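Local coordinates for protein HpcH/HpaI aldolase (Desulfitobacterium hafniense, PDB 3QZ6) that belongs to the HpcH/HpaI aldolase family and folds as a TIM barrel, a closed ring of eight parallel strands wrapped by helices, at residues E151-V156 and S179-I184. Numbering follows the deposited sequence.
Sequences EHVKAV and SNDLGI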
ATOM      1  N   GLU A 151      17.880   4.908 -20.744  1.00 23.76           N
ATOM      2  CA  GLU A 151      16.876   5.961 -20.884  1.00 25.02           C
ATOM      3  C   GLU A 151      17.240   7.020 -21.923  1.00 24.36           C
ATOM      4  O   GLU A 151      16.530   8.011 -22.060  1.00 26.61           O
ATOM      5  CB  GLU A 151      16.684   6.686 -19.546  1.00 29.88           C
ATOM      6  CG  GLU A 151      16.346   5.807 -18.377  1.00 34.40           C
ATOM      7  CD  GLU A 151      16.009   6.626 -17.135  1.00 43.81           C
ATOM      8  OE1 GLU A 151      16.859   7.451 -16.710  1.00 36.30           O
ATOM      9  OE2 GLU A 151      14.888   6.455 -16.598  1.00 50.94           O
ATOM     10  N   HIS A 152      18.348   6.830 -22.633  1.00 21.84           N
ATOM     11  CA  HIS A 152      18.833   7.853 -23.560  1.00 27.02           C
ATOM     12  C   HIS A 152      19.110   7.250 -24.926  1.00 27.69           C
ATOM     13  O   HIS A 152      19.619   6.135 -25.029  1.00 26.60           O
ATOM     14  CB  HIS A 152      20.118   8.513 -23.038  1.00 27.08           C
ATOM     15  CG  HIS A 152      19.956   9.218 -21.726  1.00 33.73           C
ATOM     16  ND1 HIS A 152      20.061   8.570 -20.516  1.00 32.46           N
ATOM     17  CD2 HIS A 152      19.716  10.519 -21.437  1.00 38.47           C
ATOM     18  CE1 HIS A 152      19.879   9.437 -19.535  1.00 38.12           C
ATOM     19  NE2 HIS A 152      19.669  10.628 -20.066  1.00 40.00           N
ATOM     20  N   VAL A 153      18.781   7.994 -25.975  1.00 24.71           N
ATOM     21  CA  VAL A 153      19.097   7.579 -27.339  1.00 26.36           C
ATOM     22  C   VAL A 153      20.593   7.324 -27.502  1.00 29.79           C
ATOM     23  O   VAL A 153      21.008   6.395 -28.191  1.00 33.52           O
ATOM     24  CB  VAL A 153      18.636   8.639 -28.352  1.00 31.11           C
ATOM     25  CG1 VAL A 153      19.070   8.260 -29.770  1.00 35.73           C
ATOM     26  CG2 VAL A 153      17.128   8.809 -28.269  1.00 30.16           C
ATOM     27  N   LYS A 154      21.397   8.155 -26.854  1.00 32.14           N
ATOM     28  CA  LYS A 154      22.849   8.027 -26.917  1.00 39.34           C
ATOM     29  C   LYS A 154      23.320   6.700 -26.313  1.00 33.37           C
ATOM     30  O   LYS A 154      24.272   6.079 -26.803  1.00 29.56           O
ATOM     31  CB  LYS A 154      23.492   9.217 -26.201  1.00 51.26           C
ATOM     32  CG  LYS A 154      24.922   9.021 -25.736  1.00 65.26           C
ATOM     33  CD  LYS A 154      25.260  10.069 -24.678  1.00 75.85           C
ATOM     34  CE  LYS A 154      26.725  10.036 -24.262  1.00 80.70           C
ATOM     35  NZ  LYS A 154      27.034  11.102 -23.259  1.00 81.53           N
ATOM     36  N   ALA A 155      22.652   6.263 -25.251  1.00 22.21           N
ATOM     37  CA  ALA A 155      22.996   4.991 -24.623  1.00 25.25           C
ATOM     38  C   ALA A 155      22.640   3.841 -25.555  1.00 26.91           C
ATOM     39  O   ALA A 155      23.386   2.866 -25.675  1.00 28.04           O
ATOM     40  CB  ALA A 155      22.276   4.836 -23.271  1.00 23.90           C
ATOM     41  N   VAL A 156      21.495   3.953 -26.216  1.00 25.74           N
ATOM     42  CA  VAL A 156      21.097   2.948 -27.193  1.00 28.95           C
ATOM     43  C   VAL A 156      22.143   2.827 -28.305  1.00 31.91           C
ATOM     44  O   VAL A 156      22.530   1.723 -28.701  1.00 28.67           O
ATOM     45  CB  VAL A 156      19.728   3.284 -27.796  1.00 26.70           C
ATOM     46  CG1 VAL A 156      19.384   2.312 -28.910  1.00 29.56           C
ATOM     47  CG2 VAL A 156      18.665   3.248 -26.710  1.00 28.55           C
ATOM     48  N   SER A 179      11.271   7.945 -23.840  1.00 27.84           N
ATOM     49  CA  SER A 179      10.318   8.614 -24.720  1.00 25.31           C
ATOM     50  C   SER A 179      10.583  10.117 -24.700  1.00 27.00           C
ATOM     51  O   SER A 179      10.467  10.790 -25.718  1.00 27.35           O
ATOM     52  CB  SER A 179       8.868   8.299 -24.323  1.00 25.96           C
ATOM     53  OG  SER A 179       8.548   8.822 -23.041  1.00 27.43           O
ATOM     54  N   ASN A 180      10.971  10.640 -23.544  1.00 25.97           N
ATOM     55  CA  ASN A 180      11.305  12.054 -23.462  1.00 26.22           C
ATOM     56  C   ASN A 180      12.512  12.371 -24.324  1.00 30.11           C
ATOM     57  O   ASN A 180      12.527  13.378 -25.033  1.00 27.10           O
ATOM     58  CB  ASN A 180      11.560  12.505 -22.018  1.00 21.98           C
ATOM     59  CG  ASN A 180      11.593  14.031 -21.883  1.00 29.19           C
ATOM     60  OD1 ASN A 180      11.002  14.755 -22.693  1.00 27.61           O
ATOM     61  ND2 ASN A 180      12.270  14.518 -20.854  1.00 25.40           N
ATOM     62  N   ASP A 181      13.522  11.507 -24.268  1.00 29.91           N
ATOM     63  CA  ASP A 181      14.737  11.736 -25.040  1.00 30.92           C
ATOM     64  C   ASP A 181      14.463  11.634 -26.541  1.00 34.36           C
ATOM     65  O   ASP A 181      15.186  12.217 -27.344  1.00 29.49           O
ATOM     66  CB  ASP A 181      15.850  10.764 -24.641  1.00 30.40           C
ATOM     67  CG  ASP A 181      17.242  11.325 -24.917  1.00 34.38           C
ATOM     68  OD1 ASP A 181      17.474  12.518 -24.626  1.00 32.67           O
ATOM     69  OD2 ASP A 181      18.107  10.585 -25.425  1.00 29.81           O
ATOM     70  N   LEU A 182      13.425  10.890 -26.916  1.00 29.20           N
ATOM     71  CA  LEU A 182      13.030  10.772 -28.321  1.00 31.05           C
ATOM     72  C   LEU A 182      12.142  11.935 -28.756  1.00 34.71           C
ATOM     73  O   LEU A 182      11.685  11.984 -29.898  1.00 34.47           O
ATOM     74  CB  LEU A 182      12.302   9.449 -28.562  1.00 28.16           C
ATOM     75  CG  LEU A 182      13.199   8.211 -28.567  1.00 29.55           C
ATOM     76  CD1 LEU A 182      12.391   6.966 -28.244  1.00 27.31           C
ATOM     77  CD2 LEU A 182      13.939   8.075 -29.919  1.00 27.96           C
ATOM     78  N   GLY A 183      11.887  12.861 -27.837  1.00 35.76           N
ATOM     79  CA  GLY A 183      11.050  14.010 -28.129  1.00 33.55           C
ATOM     80  C   GLY A 183       9.564  13.702 -28.106  1.00 35.72           C
ATOM     81  O   GLY A 183       8.758  14.530 -28.514  1.00 35.38           O
ATOM     82  N   ILE A 184       9.196  12.517 -27.621  1.00 28.21           N
ATOM     83  CA  ILE A 184       7.792  12.124 -27.532  1.00 25.59           C
ATOM     84  C   ILE A 184       7.439  11.676 -26.105  1.00 29.63           C
ATOM     85  O   ILE A 184       6.910  10.588 -25.891  1.00 29.45           O
ATOM     86  CB  ILE A 184       7.478  10.987 -28.513  1.00 28.75           C
ATOM     87  CG1 ILE A 184       8.551   9.901 -28.415  1.00 28.70           C
ATOM     88  CG2 ILE A 184       7.434  11.516 -29.947  1.00 31.94           C
ATOM     89  CD1 ILE A 184       8.233   8.642 -29.198  1.00 25.62           C
TER
HETATM   90  O   HOH W   1      20.641  10.910 -25.830  1.00 29.66           O
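Asp181 reaches from the last turn of helix 175-181 to the start of helix 153-157, where its OD2 accepts the backbone N-H of Val153. The bond is short, 2.7 Å from Val153 N to Asp181 OD2, and fairly straight, with an N-H...O angle of 157°. It uses the anti lone pair of OD2, the one turned away from OD1. A chi1 of -154°, which sets CG roughly opposite the backbone N, swings the carboxylate of Asp181 toward helix 153-157. The same oxygen lies 3.4 Å from His152 CA and 3.5 Å from Val153 CG2, so it is closely packed against the turn.

His152 holds the N-cap position, but it is the carboxylate of Asp181, from another helix, that takes up the N-H of Val153. An acid suits this place: the amino end of a helix carries a partial positive charge, which probably steadies the negative form of Asp181. In the TIM barrel both helices begin just past the C-terminal ends of the adjacent parallel strands 145-150 and 170-173, and the contact joins them near the surface.

Alongside the carboxylate the contact turns apolar. Val153 CG2, anti to its carbonyl carbon, meets Leu182 CD2 at 3.7 Å, the two side chains crossing at about a right angle; beta-branched valine keeps this methyl close to the backbone, while the longer leucine carries its CD2 to that methyl and also touches Val193 of helix 191-207. Gly183 then leaves the helical conformation in a Schellman motif, with Ile184 N bonded to Ser179 O and Gly183 N to Asn180 O; its positive phi suits glycine.

The solvent side is looser. There a water donates to Asp181 OD2 (2.6 Å from the water oxygen) and accepts from Lys154 N, extending the carboxylate's hold to a second N-H of the turn.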